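PDB 6N1B: carbohydrate-binding protein from Flavonifractor plautii, which probably removes the acetyl group from the N-acetylgalactosamine of the blood group A antigen, a step in converting A to universal O type blood. Local coordinates for residues Y230-N236 with F291-D297; G260-N264 with V315-P319; M132-W138 with E149-S155. All coordinates share one frame; numbering follows the deposited sequence.

Contact 1: Y230-N236 with F291-D297; sequences YQNGQAN and FAGRNPD. With GAL (beta-D-galactopyranose), chain B; GLA (alpha-D-galactopyranose), chain C.
Part of the glycan pocket wall is formed where Tyr230 meets Pro296 and Asp297, joining the loop between strands 217-224 and 237-243 to the one between strands 283-291 and 300-306, probably neighbouring blades of a beta-propeller. The tyrosine ring lies between sugar and proline. Pro296 CD sits 3.5 Å from the ring centroid, a CH-pi contact over one face, while C6 of the beta-galactose approaches the opposite face, 3.6 Å from Tyr230 CD2. With CG anti to the backbone N (chi1 -162°), the ring reaches over Pro296, and Tyr230 OH donates to Asp297 OD1 at 2.6 Å on the anti side of that carboxylate. Tyr230 N separately binds O6 of the alpha-galactose at 2.9 Å. Trp271 adds an edge-to-face contact to the same ring.

Further from the sugar, amides tie the loops together. Asn295 ND2 donates to Gln231 OE1 at 3.0 Å, nearly straight at 165°, the two amide planes standing almost perpendicular. Asn295 OD1 accepts from Asp297 N at 2.9 Å, closing an Asx turn that probably helps to place the tyrosine's partner. Gln234 NE2 binds two carbonyls: Gly293 O in the carbonyl plane on a lone pair, 3.1 Å away, and Phe291 O from above the carbonyl plane. The edge of the Phe291 ring meets Gly233, and a water bridges Gln231 O and Arg294 O.

The proline covers one ring face and the carboxylate holds the hydroxyl, consistent with a second-shell role for 291-297, leaving the other face of Tyr230 to receive galactose.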
loop_
_atom_site.group_PDB
_atom_site.type_symbol
_atom_site.label_atom_id
_atom_site.label_comp_id
_atom_site.label_asym_id
_atom_site.label_seq_id
_atom_site.Cartn_x
_atom_site.Cartn_y
_atom_site.Cartn_z
ATOM N N TYR A 230 -12.664 -9.195 -6.471
ATOM C CA TYR A 230 -13.401 -8.494 -5.381
ATOM C C TYR A 230 -14.509 -9.347 -4.724
ATOM O O TYR A 230 -14.737 -9.265 -3.541
ATOM C CB TYR A 230 -13.972 -7.150 -5.909
ATOM C CG TYR A 230 -14.359 -6.162 -4.871
ATOM C CD1 TYR A 230 -13.416 -5.361 -4.260
ATOM C CD2 TYR A 230 -15.665 -6.028 -4.437
ATOM C CE1 TYR A 230 -13.744 -4.410 -3.306
ATOM C CE2 TYR A 230 -16.029 -5.067 -3.538
ATOM C CZ TYR A 230 -15.065 -4.242 -2.963
ATOM O OH TYR A 230 -15.459 -3.290 -1.957
ATOM N N GLN A 231 -15.195 -10.172 -5.593
ATOM C CA GLN A 231 -16.292 -11.026 -5.032
ATOM C C GLN A 231 -15.848 -12.401 -4.554
ATOM O O GLN A 231 -16.699 -13.188 -4.139
ATOM C CB GLN A 231 -17.409 -11.167 -6.053
ATOM C CG GLN A 231 -17.985 -9.854 -6.527
ATOM C CD GLN A 231 -18.692 -9.010 -5.468
ATOM O OE1 GLN A 231 -19.136 -9.506 -4.473
ATOM N NE2 GLN A 231 -18.706 -7.642 -5.692
ATOM N N ASN A 232 -14.545 -12.677 -4.553
ATOM C CA ASN A 232 -14.051 -13.955 -4.029
ATOM C C ASN A 232 -14.345 -14.081 -2.562
ATOM O O ASN A 232 -14.588 -15.233 -2.050
ATOM C CB ASN A 232 -12.572 -14.135 -4.372
ATOM C CG ASN A 232 -12.083 -15.552 -4.259
ATOM O OD1 ASN A 232 -11.069 -15.839 -3.447
ATOM N ND2 ASN A 232 -12.630 -16.404 -5.067
ATOM N N GLY A 233 -14.254 -12.993 -1.823
ATOM C CA GLY A 233 -14.698 -12.985 -0.445
ATOM C C GLY A 233 -13.970 -13.835 0.527
ATOM O O GLY A 233 -12.731 -13.792 0.644
ATOM N N GLN A 234 -14.730 -14.662 1.300
ATOM C CA GLN A 234 -14.206 -15.488 2.389
ATOM C C GLN A 234 -13.299 -16.625 1.861
ATOM O O GLN A 234 -12.680 -17.271 2.667
ATOM C CB GLN A 234 -15.368 -16.009 3.241
ATOM C CG GLN A 234 -16.064 -14.941 4.062
ATOM C CD GLN A 234 -15.151 -14.232 5.035
ATOM O OE1 GLN A 234 -14.324 -14.850 5.708
ATOM N NE2 GLN A 234 -15.345 -12.854 5.086
ATOM N N ALA A 235 -13.202 -16.828 0.530
ATOM C CA ALA A 235 -12.257 -17.746 -0.060
ATOM C C ALA A 235 -10.853 -17.181 -0.203
ATOM O O ALA A 235 -9.916 -17.900 -0.582
ATOM C CB ALA A 235 -12.730 -18.266 -1.397
ATOM N N ASN A 236 -10.685 -15.872 0.081
ATOM C CA ASN A 236 -9.388 -15.222 -0.031
ATOM C C ASN A 236 -8.411 -15.782 1.019
ATOM O O ASN A 236 -8.790 -16.087 2.132
ATOM C CB ASN A 236 -9.482 -13.718 0.183
ATOM C CG ASN A 236 -10.327 -13.023 -0.869
ATOM O OD1 ASN A 236 -10.598 -13.555 -1.929
ATOM N ND2 ASN A 236 -10.560 -11.704 -0.630
ATOM N N PHE A 291 -12.606 -7.937 5.993
ATOM C CA PHE A 291 -14.063 -7.912 5.961
ATOM C C PHE A 291 -14.630 -9.215 6.472
ATOM O O PHE A 291 -13.992 -10.295 6.258
ATOM C CB PHE A 291 -14.570 -7.572 4.560
ATOM C CG PHE A 291 -14.103 -8.544 3.510
ATOM C CD1 PHE A 291 -12.864 -8.401 2.904
ATOM C CD2 PHE A 291 -14.903 -9.643 3.193
ATOM C CE1 PHE A 291 -12.436 -9.325 1.980
ATOM C CE2 PHE A 291 -14.470 -10.543 2.253
ATOM C CZ PHE A 291 -13.222 -10.421 1.688
ATOM N N ALA A 292 -15.827 -9.169 7.026
ATOM C CA ALA A 292 -16.521 -10.389 7.512
ATOM C C ALA A 292 -17.602 -10.861 6.564
ATOM O O ALA A 292 -18.052 -12.016 6.667
ATOM C CB ALA A 292 -17.162 -10.139 8.876
ATOM N N GLY A 293 -17.973 -10.044 5.587
ATOM C CA GLY A 293 -19.050 -10.446 4.664
ATOM C C GLY A 293 -18.586 -11.025 3.337
ATOM O O GLY A 293 -17.527 -11.694 3.278
ATOM N N ARG A 294 -19.374 -10.791 2.303
ATOM C CA ARG A 294 -19.172 -11.450 1.020
ATOM C C ARG A 294 -18.062 -10.787 0.167
ATOM O O ARG A 294 -17.591 -11.357 -0.777
ATOM C CB ARG A 294 -20.501 -11.444 0.196
ATOM C CG ARG A 294 -21.518 -12.489 0.689
ATOM C CD ARG A 294 -22.666 -12.813 -0.267
ATOM N NE ARG A 294 -23.172 -11.591 -0.876
ATOM C CZ ARG A 294 -23.723 -11.489 -2.116
ATOM N NH1 ARG A 294 -23.769 -12.500 -2.979
ATOM N NH2 ARG A 294 -24.175 -10.329 -2.555
ATOM N N ASN A 295 -17.755 -9.507 0.486
ATOM C CA ASN A 295 -16.774 -8.767 -0.258
ATOM C C ASN A 295 -16.246 -7.597 0.618
ATOM O O ASN A 295 -16.729 -7.403 1.695
ATOM C CB ASN A 295 -17.345 -8.332 -1.647
ATOM C CG ASN A 295 -18.555 -7.432 -1.461
ATOM O OD1 ASN A 295 -18.539 -6.555 -0.597
ATOM N ND2 ASN A 295 -19.574 -7.682 -2.182
ATOM N N PRO A 296 -15.249 -6.867 0.086
ATOM C CA PRO A 296 -14.719 -5.739 0.902
ATOM C C PRO A 296 -15.570 -4.497 1.053
ATOM O O PRO A 296 -15.099 -3.580 1.690
ATOM C CB PRO A 296 -13.408 -5.394 0.222
ATOM C CG PRO A 296 -13.014 -6.633 -0.620
ATOM C CD PRO A 296 -14.355 -7.208 -1.004
ATOM N N ASP A 297 -16.821 -4.496 0.601
ATOM C CA ASP A 297 -17.656 -3.332 0.894
ATOM C C ASP A 297 -17.783 -3.118 2.361
ATOM O O ASP A 297 -17.965 -4.052 3.136
ATOM C CB ASP A 297 -19.039 -3.481 0.280
ATOM C CG ASP A 297 -19.078 -3.441 -1.230
ATOM O OD1 ASP A 297 -18.081 -3.049 -1.885
ATOM O OD2 ASP A 297 -20.212 -3.645 -1.743
HETATM C C1 GAL B . -14.886 -3.671 -10.187
HETATM C C2 GAL B . -13.419 -3.291 -10.012
HETATM C C3 GAL B . -12.913 -3.895 -8.705
HETATM C C4 GAL B . -13.707 -3.517 -7.465
HETATM C C5 GAL B . -15.148 -3.826 -7.832
HETATM C C6 GAL B . -16.002 -3.220 -6.725
HETATM O O1 GAL B . -15.367 -3.107 -11.385
HETATM O O2 GAL B . -12.642 -3.871 -11.126
HETATM O O3 GAL B . -11.443 -3.493 -8.618
HETATM O O4 GAL B . -13.468 -2.104 -7.297
HETATM O O5 GAL B . -15.527 -3.122 -9.024
HETATM O O6 GAL B . -17.318 -3.720 -6.914
HETATM C C1 GLA C . -10.739 -4.101 -7.528
HETATM C C2 GLA C . -9.231 -3.688 -7.459
HETATM C C3 GLA C . -8.530 -4.106 -8.762
HETATM C C4 GLA C . -8.735 -5.633 -9.076
HETATM C C5 GLA C . -10.245 -6.007 -8.953
HETATM C C6 GLA C . -10.460 -7.465 -8.900
HETATM O O2 GLA C . -9.216 -2.217 -7.326
HETATM O O3 GLA C . -6.960 -3.658 -8.755
HETATM O O4 GLA C . -7.959 -6.298 -8.151
HETATM O O5 GLA C . -10.814 -5.568 -7.643
HETATM O O6 GLA C . -11.903 -7.846 -8.881
HETATM O O HOH W 1 -18.176 -13.770 -1.773
#

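Contact 2: G260-N264 with V315-P319; sequences GLDEN and VGTKP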
loop_
_atom_site.group_PDB
_atom_site.type_symbol
_atom_site.label_atom_id
_atom_site.label_comp_id
_atom_site.label_asym_id
_atom_site.label_seq_id
_atom_site.Cartn_x
_atom_site.Cartn_y
_atom_site.Cartn_z
ATOM N N GLY A 260 -8.415 -13.270 12.493
ATOM C CA GLY A 260 -9.229 -13.991 13.426
ATOM C C GLY A 260 -10.699 -13.577 13.379
ATOM O O GLY A 260 -11.225 -13.259 12.320
ATOM N N LEU A 261 -11.283 -13.667 14.585
ATOM C CA LEU A 261 -12.695 -13.339 14.723
ATOM C C LEU A 261 -12.891 -11.849 15.067
ATOM O O LEU A 261 -12.087 -11.284 15.810
ATOM C CB LEU A 261 -13.293 -14.221 15.772
ATOM C CG LEU A 261 -13.092 -15.774 15.621
ATOM C CD1 LEU A 261 -13.910 -16.545 16.660
ATOM C CD2 LEU A 261 -13.351 -16.267 14.233
ATOM N N ASP A 262 -14.036 -11.320 14.587
ATOM C CA ASP A 262 -14.422 -9.969 14.929
ATOM C C ASP A 262 -15.263 -9.954 16.208
ATOM O O ASP A 262 -15.349 -10.953 16.930
ATOM C CB ASP A 262 -15.117 -9.305 13.726
ATOM C CG ASP A 262 -16.508 -9.862 13.388
ATOM O OD1 ASP A 262 -17.023 -10.641 14.231
ATOM O OD2 ASP A 262 -16.998 -9.392 12.357
ATOM N N GLU A 263 -15.849 -8.790 16.513
ATOM C CA GLU A 263 -16.572 -8.657 17.804
ATOM C C GLU A 263 -17.872 -9.449 17.887
ATOM O O GLU A 263 -18.400 -9.647 18.944
ATOM C CB GLU A 263 -16.921 -7.132 18.062
ATOM C CG GLU A 263 -15.738 -6.399 18.494
ATOM C CD GLU A 263 -16.001 -5.575 19.836
ATOM O OE1 GLU A 263 -15.768 -6.092 21.006
ATOM O OE2 GLU A 263 -16.492 -4.404 19.737
ATOM N N ASN A 264 -18.335 -9.962 16.730
ATOM C CA ASN A 264 -19.441 -10.921 16.679
ATOM C C ASN A 264 -18.976 -12.363 16.605
ATOM O O ASN A 264 -19.785 -13.329 16.396
ATOM C CB ASN A 264 -20.295 -10.596 15.431
ATOM C CG ASN A 264 -20.874 -9.223 15.533
ATOM O OD1 ASN A 264 -21.375 -8.838 16.587
ATOM N ND2 ASN A 264 -20.935 -8.508 14.424
ATOM N N VAL A 315 -4.674 -9.017 16.710
ATOM C CA VAL A 315 -4.671 -8.331 18.033
ATOM C C VAL A 315 -6.129 -7.915 18.370
ATOM O O VAL A 315 -6.673 -6.999 17.743
ATOM C CB VAL A 315 -3.804 -7.106 17.997
ATOM C CG1 VAL A 315 -3.866 -6.429 19.384
ATOM C CG2 VAL A 315 -2.382 -7.447 17.620
ATOM N N GLY A 316 -6.740 -8.597 19.309
ATOM C CA GLY A 316 -8.072 -8.308 19.760
ATOM C C GLY A 316 -9.165 -8.723 18.761
ATOM O O GLY A 316 -8.818 -9.233 17.680
ATOM N N THR A 317 -10.400 -8.414 19.046
ATOM C CA THR A 317 -11.522 -8.588 18.223
ATOM C C THR A 317 -11.933 -7.333 17.459
ATOM O O THR A 317 -12.737 -7.330 16.526
ATOM C CB THR A 317 -12.762 -9.126 18.951
ATOM O OG1 THR A 317 -13.081 -8.195 19.984
ATOM C CG2 THR A 317 -12.497 -10.457 19.523
ATOM N N LYS A 318 -11.467 -6.158 18.012
ATOM C CA LYS A 318 -11.930 -4.889 17.605
ATOM C C LYS A 318 -11.188 -4.363 16.366
ATOM O O LYS A 318 -9.982 -4.595 16.231
ATOM C CB LYS A 318 -11.807 -3.878 18.784
ATOM C CG LYS A 318 -12.756 -4.275 19.921
ATOM C CD LYS A 318 -12.502 -3.539 21.213
ATOM C CE LYS A 318 -12.658 -2.069 21.072
ATOM N NZ LYS A 318 -12.437 -1.465 22.496
ATOM N N PRO A 319 -11.840 -3.548 15.539
ATOM C CA PRO A 319 -11.151 -2.921 14.390
ATOM C C PRO A 319 -10.159 -1.889 14.835
ATOM O O PRO A 319 -10.339 -1.184 15.828
ATOM C CB PRO A 319 -12.271 -2.284 13.566
ATOM C CG PRO A 319 -13.363 -2.116 14.567
ATOM C CD PRO A 319 -13.226 -3.162 15.590
HETATM O O HOH W 2 -15.532 -6.230 15.150
#
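Asp262 and Glu263 meet Thr317 and Lys318 in a surface contact between two irregular loops, one running from strand 253-254 to strand 269-278, the other from strand 313-314 to strand 333-342; each leads out of one four-stranded sheet into the next, consistent with links between blades of a beta-propeller. The evidence for a light, polar contact is its small buried surface, 217 Å² summed over both sides, and the lack of any direct hydrogen bond across it. The backbones are closest at Asp262 and Thr317, whose CA atoms lie 4.6 Å apart.

Thr317 O is the focus. Asp262 CA approaches it at 3.5 Å in a CA-H...O contact, and Glu263 N stands 3.4 Å from it at an angle too poor for a hydrogen bond. A water mediates instead: it accepts from Glu263 N at 2.9 Å and donates weakly to Thr317 O at 3.3 Å. Around this bridge the side chains touch without hydrogen-bonding. Glu263 crosses Thr317 at about a right angle, its CG 3.5 Å from Thr317 OG1. Bent at chi2 (-128°), the glutamate then lays its carboxylate carbon CD 3.5 Å from Lys318 CG, across the lysine's aliphatic stem at a slant. The charged ends do not meet, for Glu263 OE2 and Lys318 NZ are 5.7 Å apart, so any attraction is probably modest. On the first loop an Asx turn, with Asp262 OD1 accepting from Asn264 N, shapes the backbone that carries Glu263.

Gln314 joins both loops, bonding to Gly260 N and Gly316 O. Beyond the contact, Lys318 NZ bonds to Val402 O of helix 396-404, and Val315 packs on Met400 and Leu403 of that helix and on Leu303 of strand 300-306.

Contact 3: M132-W138 with E149-S155; sequences MMAYWNW and EVRLRIS
Arg151 touches two indoles with different parts on one face of the antiparallel hairpin formed by 132-138 and 149-155: its guanidinium lies on Trp138 and its CB on Trp136. The extended chain carries the guanidinium flat over Trp138, centres 3.7 Å apart and planes 5° from parallel, a stacked cation-pi contact. Arg151 CB rests on a face of Trp136, off-centre, 3.5 Å from CZ2. With CG between the backbone N and the carbonyl carbon (chi1 71°), that indole swings across the neighbouring strand, where its CH2 meets Arg153 CG at 3.7 Å.

Two links hold the guanidinium against turning. Glu149, its CG beside the Trp138 ring, takes Arg151 NE on OE1 in a 2.8 Å salt bridge, and Thr194 OG1 also bonds to that oxygen; a water accepts from Arg151 NH1 and Trp136 NE1.

The other face is mostly apolar. Leu152 CD1 fits over the centre of the Tyr135 ring, 3.9 Å from its centroid, and touches Met133 CB at 3.8 Å, filling the hollow between them. Tyr135 OH and Asn137 ND2 bond to Gly246 O and Met204 O. Eight backbone hydrogen bonds keep both layers in register.

The hairpin forms the middle of a four-stranded sheet, consistent with one beta-propeller blade, between strands 116-126 and 193-198. Met133 and Ile154 rest on Trp174 of strand 173-174, Met132 and Ser155 on Trp64 of strand 63-64.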
loop_
_atom_site.group_PDB
_atom_site.type_symbol
_atom_site.label_atom_id
_atom_site.label_comp_id
_atom_site.label_asym_id
_atom_site.label_seq_id
_atom_site.Cartn_x
_atom_site.Cartn_y
_atom_site.Cartn_z
ATOM N N MET A 132 15.479 3.004 -3.827
ATOM C CA MET A 132 14.093 2.582 -3.642
ATOM C C MET A 132 13.689 1.578 -4.700
ATOM O O MET A 132 14.035 1.658 -5.869
ATOM C CB MET A 132 13.141 3.814 -3.739
ATOM C CG MET A 132 13.330 4.861 -2.600
ATOM S SD MET A 132 12.806 4.259 -1.017
ATOM C CE MET A 132 13.250 5.724 -0.071
ATOM N N MET A 133 12.852 0.613 -4.201
ATOM C CA MET A 133 12.304 -0.459 -5.046
ATOM C C MET A 133 10.754 -0.339 -4.981
ATOM O O MET A 133 10.211 -0.555 -3.924
ATOM C CB MET A 133 12.750 -1.811 -4.504
ATOM C CG MET A 133 14.261 -1.992 -4.383
ATOM S SD MET A 133 14.763 -3.566 -3.656
ATOM C CE MET A 133 14.491 -4.692 -5.024
ATOM N N ALA A 134 10.170 0.108 -6.111
ATOM C CA ALA A 134 8.751 0.340 -6.136
ATOM C C ALA A 134 8.062 -0.829 -6.942
ATOM O O ALA A 134 8.342 -1.001 -8.150
ATOM C CB ALA A 134 8.436 1.670 -6.838
ATOM N N TYR A 135 7.231 -1.584 -6.233
ATOM C CA TYR A 135 6.491 -2.714 -6.807
ATOM C C TYR A 135 5.061 -2.304 -7.093
ATOM O O TYR A 135 4.500 -1.437 -6.395
ATOM C CB TYR A 135 6.473 -3.855 -5.782
ATOM C CG TYR A 135 7.843 -4.445 -5.468
ATOM C CD1 TYR A 135 8.631 -3.924 -4.454
ATOM C CD2 TYR A 135 8.307 -5.576 -6.109
ATOM C CE1 TYR A 135 9.848 -4.494 -4.162
ATOM C CE2 TYR A 135 9.522 -6.169 -5.822
ATOM C CZ TYR A 135 10.267 -5.633 -4.782
ATOM O OH TYR A 135 11.483 -6.177 -4.442
ATOM N N TRP A 136 4.426 -2.975 -8.030
ATOM C CA TRP A 136 2.961 -2.820 -8.221
ATOM C C TRP A 136 2.453 -4.073 -8.941
ATOM O O TRP A 136 3.217 -4.942 -9.342
ATOM C CB TRP A 136 2.594 -1.543 -8.977
ATOM C CG TRP A 136 2.960 -1.564 -10.426
ATOM C CD1 TRP A 136 2.128 -1.899 -11.479
ATOM C CD2 TRP A 136 4.222 -1.262 -11.016
ATOM N NE1 TRP A 136 2.794 -1.875 -12.678
ATOM C CE2 TRP A 136 4.078 -1.445 -12.413
ATOM C CE3 TRP A 136 5.468 -0.891 -10.531
ATOM C CZ2 TRP A 136 5.113 -1.292 -13.277
ATOM C CZ3 TRP A 136 6.509 -0.705 -11.435
ATOM C CH2 TRP A 136 6.340 -0.882 -12.788
ATOM N N ASN A 137 1.125 -4.121 -9.088
ATOM C CA ASN A 137 0.432 -5.229 -9.762
ATOM C C ASN A 137 -0.135 -4.758 -11.064
ATOM O O ASN A 137 -0.804 -3.711 -11.087
ATOM C CB ASN A 137 -0.624 -5.779 -8.815
ATOM C CG ASN A 137 -1.285 -6.997 -9.335
ATOM O OD1 ASN A 137 -1.973 -6.894 -10.379
ATOM N ND2 ASN A 137 -1.165 -8.151 -8.655
ATOM N N TRP A 138 0.121 -5.451 -12.118
ATOM C CA TRP A 138 -0.417 -5.224 -13.417
ATOM C C TRP A 138 -1.339 -6.380 -13.805
ATOM O O TRP A 138 -0.912 -7.553 -13.675
ATOM C CB TRP A 138 0.664 -5.098 -14.519
ATOM C CG TRP A 138 0.236 -5.142 -15.946
ATOM C CD1 TRP A 138 -0.189 -4.034 -16.691
ATOM C CD2 TRP A 138 0.168 -6.281 -16.811
ATOM N NE1 TRP A 138 -0.459 -4.447 -17.975
ATOM C CE2 TRP A 138 -0.233 -5.810 -18.082
ATOM C CE3 TRP A 138 0.521 -7.611 -16.671
ATOM C CZ2 TRP A 138 -0.282 -6.622 -19.177
ATOM C CZ3 TRP A 138 0.414 -8.476 -17.760
ATOM C CH2 TRP A 138 -0.013 -7.989 -19.002
ATOM N N GLU A 149 0.904 -9.696 -13.305
ATOM C CA GLU A 149 2.283 -9.674 -12.927
ATOM C C GLU A 149 2.464 -8.726 -11.718
ATOM O O GLU A 149 1.733 -7.754 -11.556
ATOM C CB GLU A 149 3.197 -9.132 -14.040
ATOM C CG GLU A 149 3.268 -10.033 -15.262
ATOM C CD GLU A 149 4.209 -9.556 -16.337
ATOM O OE1 GLU A 149 4.889 -8.513 -16.179
ATOM O OE2 GLU A 149 4.329 -10.247 -17.359
ATOM N N VAL A 150 3.450 -9.039 -10.882
ATOM C CA VAL A 150 4.069 -8.035 -9.984
ATOM C C VAL A 150 5.261 -7.470 -10.687
ATOM O O VAL A 150 6.128 -8.257 -11.112
ATOM C CB VAL A 150 4.393 -8.623 -8.575
ATOM C CG1 VAL A 150 5.127 -7.586 -7.758
ATOM C CG2 VAL A 150 3.138 -9.114 -7.885
ATOM N N ARG A 151 5.278 -6.165 -10.897
ATOM C CA ARG A 151 6.345 -5.433 -11.612
ATOM C C ARG A 151 7.070 -4.517 -10.635
ATOM O O ARG A 151 6.618 -4.250 -9.533
ATOM C CB ARG A 151 5.721 -4.679 -12.751
ATOM C CG ARG A 151 5.118 -5.585 -13.808
ATOM C CD ARG A 151 4.409 -4.855 -14.964
ATOM N NE ARG A 151 4.020 -5.810 -15.970
ATOM C CZ ARG A 151 3.569 -5.498 -17.202
ATOM N NH1 ARG A 151 3.185 -4.264 -17.456
ATOM N NH2 ARG A 151 3.585 -6.429 -18.142
ATOM N N LEU A 152 8.230 -4.063 -11.099
ATOM C CA LEU A 152 9.212 -3.366 -10.249
ATOM C C LEU A 152 9.950 -2.307 -11.051
ATOM O O LEU A 152 10.427 -2.582 -12.199
ATOM C CB LEU A 152 10.192 -4.380 -9.724
ATOM C CG LEU A 152 11.461 -3.904 -9.032
ATOM C CD1 LEU A 152 11.174 -3.100 -7.759
ATOM C CD2 LEU A 152 12.372 -5.077 -8.717
ATOM N N ARG A 153 10.015 -1.118 -10.461
ATOM C CA ARG A 153 10.938 -0.058 -10.967
ATOM C C ARG A 153 11.759 0.390 -9.762
ATOM O O ARG A 153 11.258 0.545 -8.659
ATOM C CB ARG A 153 10.149 1.155 -11.519
ATOM C CG ARG A 153 9.567 0.892 -12.929
ATOM C CD ARG A 153 8.682 2.054 -13.398
ATOM N NE ARG A 153 8.156 1.818 -14.740
ATOM C CZ ARG A 153 8.672 2.265 -15.887
ATOM N NH1 ARG A 153 9.745 3.026 -15.907
ATOM N NH2 ARG A 153 8.071 1.947 -17.047
ATOM N N ILE A 154 13.064 0.657 -10.034
ATOM C CA ILE A 154 14.026 1.047 -8.991
ATOM C C ILE A 154 14.519 2.472 -9.283
ATOM O O ILE A 154 14.594 2.898 -10.474
ATOM C CB ILE A 154 15.207 0.048 -9.028
ATOM C CG1 ILE A 154 14.739 -1.340 -8.590
ATOM C CG2 ILE A 154 16.427 0.504 -8.211
ATOM C CD1 ILE A 154 15.659 -2.488 -8.920
ATOM N N SER A 155 14.838 3.212 -8.198
ATOM C CA SER A 155 15.405 4.534 -8.402
ATOM C C SER A 155 16.571 4.748 -7.438
ATOM O O SER A 155 16.486 4.378 -6.244
ATOM C CB SER A 155 14.345 5.617 -8.135
ATOM O OG SER A 155 14.827 6.951 -8.366
HETATM O O HOH W 3 2.508 -2.126 -15.643
#

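How the contacts relate
Contact 3 is buried within one sheet, whereas contacts 1 and 2 connect loops that lead to and from strands of different sheets. Their chemistry follows: regular backbone pairing in contact 3, with an aliphatic-aromatic face and a face where an arginine stacks on an indole; side-chain bonds and a sugar-facing ring in the partly buried contact 1; and a water bridge with no direct hydrogen bond at the surface in contact 2. Contacts 1 and 2 alternate along the chain and touch, Ala292 CB lying 3.6 Å from Asp262 OD2; both adjoin the sheet containing strands 269-278 and 283-291. Contact 3 closes earlier in sequence, its centre about 26 Å from that of contact 1 and about 33 Å from that of contact 2.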